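Local coordinates for saframycin Mx1 synthetase B (Legionella pneumophila subsp. pneumophila, PDB 3KXW), which belongs to the fatty acid AMP ligase family, within the ANL superfamily of AMP-binding enzymes, and binds 5'-O-[(S)-(dodecanoyloxy)(hydroxy)phosphoryl]adenosine, at residues L70-G75 with I79-G84; T209-W214 with I224-T229. One frame throughout, in Å; residues are numbered along the deposited sequence.

Interaction 1: residues L70-G75 with I79-G84; sequences LLFAPG and IQAFLG
Leu70 reaches from the end of strand 67-71 onto helix 76-87, and its side chain can be traced atom by atom. Its CB lies in the plane of the Phe72 ring, at the ring edge, so the two residues of 70-75 whose CB atoms point toward the helix also touch each other. At CG, held opposite the carbonyl carbon by a chi1 of -57°, the chain forks. One branch, CD2, ends 3.9 Å from Ala81 CB; the other, CD1, runs on to the helix backbone, 3.6 Å from Phe82 CA, and also lies 4.1 Å from Phe82 CB. The fork thus straddles the step between two consecutive helix residues.

Strand 67-71, helix 76-87 and strand 91-95 form a beta-alpha-beta unit, and strands 67-71 and 91-95 are parallel neighbours bonded through Leu70 to Val93 and Ile95. The contact therefore packs the crossover helix against the first of the two parallel strands that it joins. Phe72 adds a second apolar touch where the chain has left the strand: its CE2 approaches Ala81 CB to 3.6 Å, with CZ close behind, and the methyl meets the ring obliquely. Ala81, whose CB points toward 70-75, is therefore shared by Leu70 and Phe72. The Phe82 ring also meets Phe171 edge-to-face.

At the turn, Gly75 occupies the N-cap position of the helix. Its backbone, with phi 154° and psi -179°, takes a conformation readily open to glycine. Gly75 O lies 3.7 Å from Ile79 CG1, a van der Waals approach alongside the first helical turn.

Interaction 2: residues T209-W214 with I224-T229; sequences TIIFSW and IGCILT. With 1ZZ (5'-O-[(S)-(dodecanoyloxy)(hydroxy)phosphoryl]adenosine), chain B.
The beta-alpha-beta unit of strand 210-213, helix 220-233 and strand 236-239 supplies this contact, and one helix residue in it, Gly225, belongs to the pocket that holds 5'-O-[(S)-(dodecanoyloxy)(hydroxy)phosphoryl]adenosine. The short strand and helix axes approach to 8.7 Å with a signed crossing angle of -129°, so the helix runs back across the strand at a slant.

Ser213 and Cys226 meet side to side: Ser213 CB and Cys226 CB are 3.5 Å apart, tighter than usual for two carbons, and Ser213 OG lies 3.6 Å from Cys226 SG. A chi1 of -176° sets that hydroxyl opposite the backbone N of Ser213, while its polar partner is the backbone N of Leu215, just beyond the strand. Two residues back, Ile211 lends its CG2 branch to Cys226 CB at 4.3 Å, and its CD1 extends toward Gly225 O.

That carbonyl oxygen also meets the ligand: Gly225 O is 3.2 Å from C1, the terminal carbon of the dodecanoyl chain. With no side chain, Gly225 leaves room for the acyl tail beside the helix. The wider pi-type turn at 224-228 appears in the bond from Thr229 N to Ile224 O, five residues back; Thr229 OG1 reaches the same oxygen from the opposite face of its plane at 2.8 Å.

The segments share no polar bond, so van der Waals contact of Ser213 and Ile211 with Cys226 and Gly225 joins them; Cys226 O, buried here without a partner in the model, probably carries some desolvation cost.

Both interactions are buried, and each joins a strand to the helix that follows it in a beta-alpha-beta unit, but the two units belong to different sheets. Their centres lie 15 Å apart and the helices meet directly: Phe82 CE2 is 3.8 Å from Leu228 CD1, and Ile79 CD1 is 3.9 Å from Ile227 CG2. Interaction 1 is the more extensive, at 225 Å² against 172 Å², and rests on leucine, alanine and phenylalanine carbons, with the side chain of Ile79 about 14 Å from the ligand. Interaction 2 reaches the acyl tail itself and packs Ser213 and Ile211 against Cys226 and Gly225, in a helix widened by a pi-type turn.

Interaction 1: residues L70-G75 with I79-G84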
# COMPACT_ATOMS: atom_id res chain seq x y z
N LEU A 70 12.57 4.80 11.34
CA LEU A 70 11.40 5.33 12.02
C LEU A 70 10.47 4.20 12.36
O LEU A 70 9.82 3.64 11.49
CB LEU A 70 10.66 6.32 11.12
CG LEU A 70 11.50 7.49 10.63
CD1 LEU A 70 10.66 8.42 9.74
CD2 LEU A 70 12.06 8.28 11.81
N LEU A 71 10.45 3.83 13.64
CA LEU A 71 9.66 2.69 14.07
C LEU A 71 8.41 3.23 14.74
O LEU A 71 8.46 3.65 15.91
CB LEU A 71 10.49 1.81 15.00
CG LEU A 71 10.05 0.40 15.37
CD1 LEU A 71 11.16 -0.30 16.17
CD2 LEU A 71 8.76 0.44 16.19
N PHE A 72 7.30 3.25 14.01
CA PHE A 72 6.05 3.84 14.50
C PHE A 72 4.84 3.12 13.96
O PHE A 72 4.81 2.72 12.78
CB PHE A 72 5.92 5.31 14.05
CG PHE A 72 6.86 6.24 14.74
CD1 PHE A 72 6.51 6.80 15.97
CD2 PHE A 72 8.09 6.56 14.16
CE1 PHE A 72 7.40 7.66 16.63
CE2 PHE A 72 8.98 7.43 14.80
CZ PHE A 72 8.63 7.98 16.05
N ALA A 73 3.82 2.98 14.81
CA ALA A 73 2.48 2.69 14.33
C ALA A 73 1.95 3.94 13.62
O ALA A 73 2.49 5.04 13.80
CB ALA A 73 1.57 2.29 15.51
N PRO A 74 0.88 3.78 12.83
CA PRO A 74 0.27 4.96 12.21
C PRO A 74 -0.10 6.01 13.26
O PRO A 74 -0.49 5.67 14.36
CB PRO A 74 -1.01 4.38 11.58
CG PRO A 74 -0.72 2.93 11.36
CD PRO A 74 0.14 2.54 12.55
N GLY A 75 -0.00 7.29 12.90
CA GLY A 75 -0.31 8.35 13.82
C GLY A 75 0.42 9.63 13.49
O GLY A 75 1.19 9.72 12.52
N ILE A 79 4.43 11.01 11.37
CA ILE A 79 4.48 12.11 10.39
C ILE A 79 5.44 13.21 10.84
O ILE A 79 6.22 13.74 10.04
CB ILE A 79 3.07 12.69 10.14
CG1 ILE A 79 2.16 11.62 9.52
CG2 ILE A 79 3.16 13.93 9.25
CD1 ILE A 79 0.64 11.99 9.55
N GLN A 80 5.40 13.54 12.12
CA GLN A 80 6.35 14.52 12.66
C GLN A 80 7.80 14.02 12.48
O GLN A 80 8.68 14.79 12.11
CB GLN A 80 6.07 14.76 14.15
CG GLN A 80 4.70 15.37 14.42
CD GLN A 80 4.22 15.16 15.84
OE1 GLN A 80 4.96 14.69 16.69
NE2 GLN A 80 2.96 15.49 16.10
N ALA A 81 8.03 12.74 12.78
CA ALA A 81 9.39 12.17 12.73
C ALA A 81 9.90 12.14 11.30
O ALA A 81 11.05 12.47 11.03
CB ALA A 81 9.42 10.75 13.37
N PHE A 82 9.02 11.78 10.37
CA PHE A 82 9.37 11.74 8.95
C PHE A 82 9.80 13.14 8.47
O PHE A 82 10.85 13.29 7.84
CB PHE A 82 8.18 11.21 8.12
CG PHE A 82 8.49 10.99 6.65
CD1 PHE A 82 8.92 9.75 6.21
CD2 PHE A 82 8.36 12.01 5.73
CE1 PHE A 82 9.22 9.52 4.84
CE2 PHE A 82 8.64 11.80 4.35
CZ PHE A 82 9.08 10.55 3.93
N LEU A 83 9.01 14.16 8.76
CA LEU A 83 9.39 15.49 8.31
C LEU A 83 10.67 15.93 9.05
O LEU A 83 11.55 16.59 8.47
CB LEU A 83 8.27 16.50 8.57
CG LEU A 83 7.09 16.40 7.61
CD1 LEU A 83 6.08 17.44 7.98
CD2 LEU A 83 7.58 16.65 6.20
N GLY A 84 10.76 15.58 10.32
CA GLY A 84 11.93 15.93 11.11
C GLY A 84 13.19 15.36 10.46
O GLY A 84 14.22 16.03 10.41

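Interaction 2: residues T209-W214 with I224-T229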
# COMPACT_ATOMS: atom_id res chain seq x y z
N THR A 209 -10.84 20.24 -1.32
CA THR A 209 -10.42 18.84 -1.20
C THR A 209 -10.18 18.44 0.25
O THR A 209 -9.53 19.18 1.00
CB THR A 209 -9.14 18.56 -2.00
OG1 THR A 209 -9.37 18.82 -3.40
CG2 THR A 209 -8.68 17.12 -1.80
N ILE A 210 -10.70 17.29 0.65
CA ILE A 210 -10.36 16.71 1.94
C ILE A 210 -10.02 15.24 1.73
O ILE A 210 -10.78 14.49 1.14
CB ILE A 210 -11.51 16.87 2.94
CG1 ILE A 210 -11.72 18.37 3.23
CG2 ILE A 210 -11.21 16.11 4.24
CD1 ILE A 210 -12.80 18.65 4.24
N ILE A 211 -8.86 14.82 2.19
CA ILE A 211 -8.51 13.42 1.99
C ILE A 211 -8.76 12.61 3.25
O ILE A 211 -8.39 13.04 4.35
CB ILE A 211 -7.04 13.29 1.55
CG1 ILE A 211 -6.82 14.02 0.21
CG2 ILE A 211 -6.62 11.82 1.50
CD1 ILE A 211 -5.35 14.04 -0.26
N PHE A 212 -9.39 11.46 3.11
CA PHE A 212 -9.44 10.54 4.25
C PHE A 212 -8.60 9.30 3.93
O PHE A 212 -8.60 8.82 2.80
CB PHE A 212 -10.87 10.12 4.61
CG PHE A 212 -10.92 9.28 5.83
CD1 PHE A 212 -11.02 9.88 7.08
CD2 PHE A 212 -10.72 7.90 5.75
CE1 PHE A 212 -10.98 9.11 8.23
CE2 PHE A 212 -10.68 7.14 6.90
CZ PHE A 212 -10.81 7.74 8.15
N SER A 213 -7.88 8.79 4.92
CA SER A 213 -7.12 7.58 4.68
C SER A 213 -7.03 6.69 5.90
O SER A 213 -6.76 7.17 6.99
CB SER A 213 -5.72 7.93 4.20
OG SER A 213 -4.98 6.76 3.89
N TRP A 214 -7.24 5.39 5.71
CA TRP A 214 -6.84 4.40 6.74
C TRP A 214 -5.61 3.62 6.29
O TRP A 214 -5.19 2.70 6.98
CB TRP A 214 -7.97 3.40 7.04
CG TRP A 214 -8.49 2.69 5.79
CD1 TRP A 214 -9.58 3.05 5.06
CD2 TRP A 214 -7.94 1.53 5.15
NE1 TRP A 214 -9.74 2.20 3.99
CE2 TRP A 214 -8.75 1.25 4.03
CE3 TRP A 214 -6.85 0.70 5.42
CZ2 TRP A 214 -8.49 0.19 3.16
CZ3 TRP A 214 -6.60 -0.37 4.56
CH2 TRP A 214 -7.42 -0.61 3.44
N ILE A 224 2.72 8.54 0.41
CA ILE A 224 2.94 9.57 -0.61
C ILE A 224 1.62 10.20 -1.06
O ILE A 224 1.48 11.41 -1.12
CB ILE A 224 3.74 9.00 -1.79
CG1 ILE A 224 5.15 8.54 -1.30
CG2 ILE A 224 3.84 10.00 -2.93
CD1 ILE A 224 5.94 7.86 -2.38
N GLY A 225 0.65 9.35 -1.35
CA GLY A 225 -0.67 9.80 -1.75
C GLY A 225 -1.45 10.50 -0.66
O GLY A 225 -2.00 11.58 -0.89
N CYS A 226 -1.54 9.90 0.51
CA CYS A 226 -2.55 10.36 1.47
C CYS A 226 -1.99 11.22 2.62
O CYS A 226 -2.75 11.74 3.43
CB CYS A 226 -3.32 9.17 2.03
SG CYS A 226 -4.14 8.23 0.72
N ILE A 227 -0.67 11.38 2.68
CA ILE A 227 -0.08 12.23 3.72
C ILE A 227 0.79 13.34 3.11
O ILE A 227 0.56 14.53 3.35
CB ILE A 227 0.78 11.42 4.74
CG1 ILE A 227 -0.07 10.38 5.48
CG2 ILE A 227 1.43 12.37 5.78
CD1 ILE A 227 0.72 9.40 6.31
N LEU A 228 1.77 12.95 2.31
CA LEU A 228 2.70 13.92 1.75
C LEU A 228 2.06 14.82 0.71
O LEU A 228 2.33 16.03 0.70
CB LEU A 228 3.97 13.26 1.23
CG LEU A 228 4.72 12.44 2.29
CD1 LEU A 228 5.95 11.81 1.66
CD2 LEU A 228 5.11 13.26 3.55
N THR A 229 1.18 14.27 -0.12
CA THR A 229 0.47 15.11 -1.08
C THR A 229 -0.39 16.21 -0.42
O THR A 229 -0.30 17.37 -0.81
CB THR A 229 -0.35 14.28 -2.09
OG1 THR A 229 0.53 13.40 -2.80
CG2 THR A 229 -1.06 15.21 -3.08
P 1ZZ B . 4.13 -1.00 -4.65
C1 1ZZ B . -4.28 10.87 -3.08
N1 1ZZ B . -0.22 -2.74 -9.05
O1 1ZZ B . 1.01 -0.25 -5.21
C2 1ZZ B . -4.12 9.38 -3.43
N2 1ZZ B . -1.40 -0.85 -9.28
O2 1ZZ B . 3.21 0.38 -4.70
C3 1ZZ B . -3.33 9.18 -4.73
N3 1ZZ B . -1.65 -4.25 -10.65
O3 1ZZ B . 5.50 -0.67 -4.99
C4 1ZZ B . -2.81 7.73 -4.83
N4 1ZZ B . -3.52 -3.03 -11.57
O4 1ZZ B . 4.04 -1.60 -3.15
C5 1ZZ B . -2.41 7.34 -6.26
N5 1ZZ B . -3.95 -0.76 -11.21
O5 1ZZ B . 3.53 -2.17 -5.68
C6 1ZZ B . -2.03 5.85 -6.26
O6 1ZZ B . 1.52 -3.27 -7.37
C7 1ZZ B . -1.72 5.07 -7.56
O7 1ZZ B . 2.25 -4.85 -9.70
C8 1ZZ B . -1.49 3.55 -7.49
O8 1ZZ B . 4.06 -3.15 -9.68
C9 1ZZ B . -0.03 3.28 -7.09
C10 1ZZ B . 0.19 1.96 -6.32
C11 1ZZ B . 1.63 1.96 -5.74
C12 1ZZ B . 2.11 0.50 -5.60
C13 1ZZ B . 3.30 -1.88 -7.04
C14 1ZZ B . 2.76 -3.01 -7.68
C15 1ZZ B . 2.81 -2.92 -9.25
C16 1ZZ B . 1.91 -3.79 -9.66
C17 1ZZ B . 0.85 -3.55 -8.69
C18 1ZZ B . -0.38 -1.34 -8.69
C19 1ZZ B . -2.02 -1.96 -10.07
C20 1ZZ B . -1.29 -3.04 -9.96
C21 1ZZ B . -2.74 -4.27 -11.39
C22 1ZZ B . -3.21 -1.98 -10.99